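Local atomic coordinates of L-lactate dehydrogenase (Trichomonas vaginalis, PDB entry 4UUL), a protein that catalyses the NAD-dependent interconversion of lactate and pyruvate, and belongs to the type 2 malate dehydrogenase family. Residues P93-V96 against R97-I101; L320-E323 against K324-A327. The protein carries 1 engineered substitution. All blocks are in the same frame, centred on the assembly; numbering follows the deposited sequence.

Contact 1: residues P93-V96 against R97-I101; sequences PGQV and RADLI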
loop_
_atom_site.group_PDB
_atom_site.type_symbol
_atom_site.label_atom_id
_atom_site.label_comp_id
_atom_site.label_asym_id
_atom_site.label_seq_id
_atom_site.Cartn_x
_atom_site.Cartn_y
_atom_site.Cartn_z
ATOM N N PRO B 93 -16.579 14.409 -21.270
ATOM C CA PRO B 93 -18.027 14.389 -21.432
ATOM C C PRO B 93 -18.396 14.472 -22.899
ATOM O O PRO B 93 -17.878 15.308 -23.690
ATOM C CB PRO B 93 -18.501 15.658 -20.661
ATOM C CG PRO B 93 -17.422 15.871 -19.645
ATOM C CD PRO B 93 -16.168 15.494 -20.350
ATOM N N GLY B 94 -19.305 13.593 -23.245
ATOM C CA GLY B 94 -19.798 13.560 -24.612
ATOM C C GLY B 94 -18.937 12.732 -25.555
ATOM O O GLY B 94 -19.387 12.454 -26.651
ATOM N N GLN B 95 -17.743 12.306 -25.159
ATOM C CA GLN B 95 -16.942 11.456 -26.052
ATOM C C GLN B 95 -17.403 10.016 -25.986
ATOM O O GLN B 95 -17.987 9.604 -25.004
ATOM C CB GLN B 95 -15.463 11.504 -25.708
ATOM C CG GLN B 95 -14.795 12.763 -26.151
ATOM C CD GLN B 95 -13.320 12.703 -25.942
ATOM O OE1 GLN B 95 -12.797 11.969 -25.030
ATOM N NE2 GLN B 95 -12.611 13.443 -26.780
ATOM N N VAL B 96 -17.194 9.262 -27.057
ATOM C CA VAL B 96 -17.499 7.825 -27.016
ATOM C C VAL B 96 -16.196 7.060 -27.038
ATOM O O VAL B 96 -15.110 7.669 -27.053
ATOM C CB VAL B 96 -18.429 7.395 -28.193
ATOM C CG1 VAL B 96 -19.806 7.991 -28.044
ATOM C CG2 VAL B 96 -17.852 7.760 -29.524
ATOM N N ARG B 97 -16.263 5.733 -27.022
ATOM C CA ARG B 97 -15.055 4.929 -26.957
ATOM C C ARG B 97 -14.078 5.233 -28.066
ATOM O O ARG B 97 -12.883 5.294 -27.828
ATOM C CB ARG B 97 -15.350 3.457 -26.930
ATOM C CG ARG B 97 -14.058 2.665 -26.703
ATOM C CD ARG B 97 -14.348 1.412 -26.048
ATOM N NE ARG B 97 -13.179 0.595 -25.844
ATOM C CZ ARG B 97 -12.530 0.403 -24.716
ATOM N NH1 ARG B 97 -12.853 1.076 -23.595
ATOM N NH2 ARG B 97 -11.541 -0.475 -24.721
ATOM N N ALA B 98 -14.569 5.469 -29.278
ATOM C CA ALA B 98 -13.675 5.788 -30.373
ATOM C C ALA B 98 -12.832 7.021 -30.054
ATOM O O ALA B 98 -11.666 7.066 -30.385
ATOM C CB ALA B 98 -14.490 5.964 -31.660
ATOM N N ASP B 99 -13.435 8.027 -29.433
ATOM C CA ASP B 99 -12.702 9.260 -29.119
ATOM C C ASP B 99 -11.711 9.045 -27.945
ATOM O O ASP B 99 -10.640 9.639 -27.953
ATOM C CB ASP B 99 -13.675 10.374 -28.787
ATOM C CG ASP B 99 -14.636 10.643 -29.899
ATOM O OD1 ASP B 99 -14.176 11.094 -30.995
ATOM O OD2 ASP B 99 -15.855 10.387 -29.667
ATOM N N LEU B 100 -12.057 8.153 -27.028
ATOM C CA LEU B 100 -11.150 7.787 -25.961
ATOM C C LEU B 100 -9.901 7.107 -26.550
ATOM O O LEU B 100 -8.760 7.396 -26.145
ATOM C CB LEU B 100 -11.834 6.823 -25.007
ATOM C CG LEU B 100 -10.923 6.304 -23.867
ATOM C CD1 LEU B 100 -10.584 7.429 -22.870
ATOM C CD2 LEU B 100 -11.596 5.167 -23.188
ATOM N N ILE B 101 -10.105 6.187 -27.489
ATOM C CA ILE B 101 -8.999 5.533 -28.149
ATOM C C ILE B 101 -8.178 6.577 -28.880
ATOM O O ILE B 101 -6.949 6.567 -28.793
ATOM C CB ILE B 101 -9.506 4.454 -29.102
ATOM C CG1 ILE B 101 -10.156 3.306 -28.336
ATOM C CG2 ILE B 101 -8.411 3.989 -30.009
ATOM C CD1 ILE B 101 -11.121 2.514 -29.203
#
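Asp99 reaches back from the first turn of helix 97-118 to the backbone of Val96. Val96 N donates to Asp99 OD2 at 3.1 Å, and the bond is nearly straight at 173°. The oxygen uses its anti lone pair, the one away from OD1. Asp99 CG stands anti to its own carbonyl carbon (chi1 -58°), which turns the carboxylate toward the N-cap. The same oxygen lies 3.3 Å from Val96 CG2. Gln95 packs on the Asp99 methylene with its extended chain, Gln95 CD lying 3.7 Å from Asp99 CB. The amide and carboxylate planes are only 21° apart.

Val96 is the N-cap residue, and Asp99 sits three residues on. This is half of a capping box: the N3 side chain bonds the N-cap N, and valine has no polar side chain to return the bond. Val96 O opens the helix ladder. It accepts from Leu100 N at 3.1 Å, and more weakly from Asp99 N at 2.9 Å.

Further out, Gln95 OE1 accepts from Lys92 N, which holds the amide. The engineered Arg91 bonds Gln95 O through NH1. Arg97 starts out away from the loop; it packs on Pro131 and Asn185, and its NH2 forms a salt bridge with Glu323 OE2. Leu100 O accepts from Asn104 ND2, a predicted NAD-binding residue.

Contact 2: residues L320-E323 against K324-A327; sequences LFHE and KEIA
Leu320-Glu323 and Lys324-Ala327 are successive turns of helix 307-337, joined by four i to i+4 bonds of 3.0 Å, from Lys324 N to Leu320 O, Glu325 N to Phe321 O, Ile326 N to His322 O and Ala327 N to Glu323 O.

On the exposed side, the His322 ring meets Ile326 one turn on. Ile326 CG1 stands over one face, 4.2 Å from the ring centroid and 20° off the normal. This is a CH-pi contact, offset toward the rim. The terminal methyl CD1 comes closest to the ring at NE2, 3.6 Å away. His322 CG is anti to the backbone N (chi1 -175°), which carries the ring forward along the helix to Ile326. Ile326 CG1 also touches His322 O at 3.4 Å. Glu325 OE2 lies at the ring edge, near its plane, 4.4 Å from ND1. The two are not in contact, and the histidine's charge is not known.

Lys324 is extended, and its NZ donates to Gly282 O, with a long, weak ion pair to Glu137 OE2. Its CB rests on Phe321 O and on Leu320 O, each at 3.5 Å.

The buried side faces other helices. Ala327 lies on Thr134 and Ile138 of helix 132-141 and on Ile101 and Ser105 of helix 97-118. The C-terminal helix is thereby packed against the NAD-binding domain.

Glu323 is buried, and both its carboxylate oxygens have partners. OE1 accepts from Thr134 OG1, and OE2 meets Arg97. These partners fix the rotation of the carboxylate, and the positive charge of the arginine would probably favour its ionised form.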
loop_
_atom_site.group_PDB
_atom_site.type_symbol
_atom_site.label_atom_id
_atom_site.label_comp_id
_atom_site.label_asym_id
_atom_site.label_seq_id
_atom_site.Cartn_x
_atom_site.Cartn_y
_atom_site.Cartn_z
ATOM N N LEU B 320 -10.488 -5.782 -31.024
ATOM C CA LEU B 320 -9.132 -5.233 -30.899
ATOM C C LEU B 320 -8.590 -4.726 -32.205
ATOM O O LEU B 320 -7.957 -3.673 -32.225
ATOM C CB LEU B 320 -8.216 -6.269 -30.293
ATOM C CG LEU B 320 -8.373 -6.438 -28.787
ATOM C CD1 LEU B 320 -7.866 -7.815 -28.368
ATOM C CD2 LEU B 320 -7.657 -5.341 -28.066
ATOM N N PHE B 321 -8.827 -5.441 -33.301
ATOM C CA PHE B 321 -8.325 -4.959 -34.573
ATOM C C PHE B 321 -9.024 -3.645 -34.938
ATOM O O PHE B 321 -8.430 -2.740 -35.536
ATOM C CB PHE B 321 -8.470 -6.035 -35.683
ATOM C CG PHE B 321 -7.321 -7.004 -35.659
ATOM C CD1 PHE B 321 -6.111 -6.704 -36.276
ATOM C CD2 PHE B 321 -7.420 -8.182 -34.936
ATOM C CE1 PHE B 321 -5.016 -7.552 -36.221
ATOM C CE2 PHE B 321 -6.324 -9.034 -34.822
ATOM C CZ PHE B 321 -5.144 -8.737 -35.486
ATOM N N HIS B 322 -10.301 -3.549 -34.634
ATOM C CA HIS B 322 -11.044 -2.307 -34.873
ATOM C C HIS B 322 -10.500 -1.140 -34.036
ATOM O O HIS B 322 -10.330 -0.037 -34.552
ATOM C CB HIS B 322 -12.510 -2.538 -34.603
ATOM C CG HIS B 322 -13.332 -1.361 -34.929
ATOM N ND1 HIS B 322 -13.303 -0.761 -36.167
ATOM C CD2 HIS B 322 -14.172 -0.625 -34.172
ATOM C CE1 HIS B 322 -14.086 0.295 -36.157
ATOM N NE2 HIS B 322 -14.646 0.387 -34.968
ATOM N N GLU B 323 -10.227 -1.360 -32.764
ATOM C CA GLU B 323 -9.681 -0.292 -31.953
ATOM C C GLU B 323 -8.333 0.195 -32.498
ATOM O O GLU B 323 -8.020 1.386 -32.515
ATOM C CB GLU B 323 -9.482 -0.678 -30.495
ATOM C CG GLU B 323 -10.756 -0.989 -29.729
ATOM C CD GLU B 323 -10.527 -1.001 -28.222
ATOM O OE1 GLU B 323 -9.370 -0.810 -27.755
ATOM O OE2 GLU B 323 -11.495 -1.169 -27.488
ATOM N N LYS B 324 -7.520 -0.764 -32.932
ATOM C CA LYS B 324 -6.236 -0.451 -33.526
ATOM C C LYS B 324 -6.427 0.443 -34.748
ATOM O O LYS B 324 -5.704 1.408 -34.929
ATOM C CB LYS B 324 -5.490 -1.753 -33.880
ATOM C CG LYS B 324 -4.159 -1.529 -34.544
ATOM C CD LYS B 324 -3.500 -2.837 -34.904
ATOM C CE LYS B 324 -2.203 -2.680 -35.628
ATOM N NZ LYS B 324 -1.651 -3.984 -36.100
ATOM N N GLU B 325 -7.351 0.057 -35.619
ATOM C CA GLU B 325 -7.655 0.857 -36.774
ATOM C C GLU B 325 -8.074 2.288 -36.401
ATOM O O GLU B 325 -7.674 3.260 -37.034
ATOM C CB GLU B 325 -8.769 0.174 -37.573
ATOM C CG GLU B 325 -9.198 0.897 -38.862
ATOM C CD GLU B 325 -10.388 0.143 -39.492
ATOM O OE1 GLU B 325 -10.328 -1.107 -39.577
ATOM O OE2 GLU B 325 -11.393 0.788 -39.814
ATOM N N ILE B 326 -8.899 2.422 -35.371
ATOM C CA ILE B 326 -9.339 3.751 -34.955
ATOM C C ILE B 326 -8.134 4.589 -34.528
ATOM O O ILE B 326 -7.996 5.745 -34.894
ATOM C CB ILE B 326 -10.353 3.655 -33.761
ATOM C CG1 ILE B 326 -11.685 3.052 -34.231
ATOM C CG2 ILE B 326 -10.552 5.039 -33.102
ATOM C CD1 ILE B 326 -12.604 2.674 -33.104
ATOM N N ALA B 327 -7.253 4.002 -33.718
ATOM C CA ALA B 327 -6.093 4.698 -33.176
ATOM C C ALA B 327 -5.167 5.102 -34.306
ATOM O O ALA B 327 -4.756 6.260 -34.381
ATOM C CB ALA B 327 -5.344 3.799 -32.180
#

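The two contacts lie on the same side of the chain's centre, with their own centres about 14 Å apart. Contact 1 starts helix 97-118 of the NAD-binding domain, and contact 2 lies on the last helix, in the C-terminal domain range. A salt bridge joins them, Arg97 NH2 to Glu323 OE2 at 2.9 Å. Beside it Ile101 CD1 packs on Glu323 CG at 3.6 Å, and Ile101 CG2 on Ala327 CB at 3.8 Å. The side chains of Arg97 and Glu323 are about 5 and 7 Å from that of His186, the predicted proton acceptor. The interface thus lies beside the predicted active site, which is consistent with Glu323 holding Arg97 in position there.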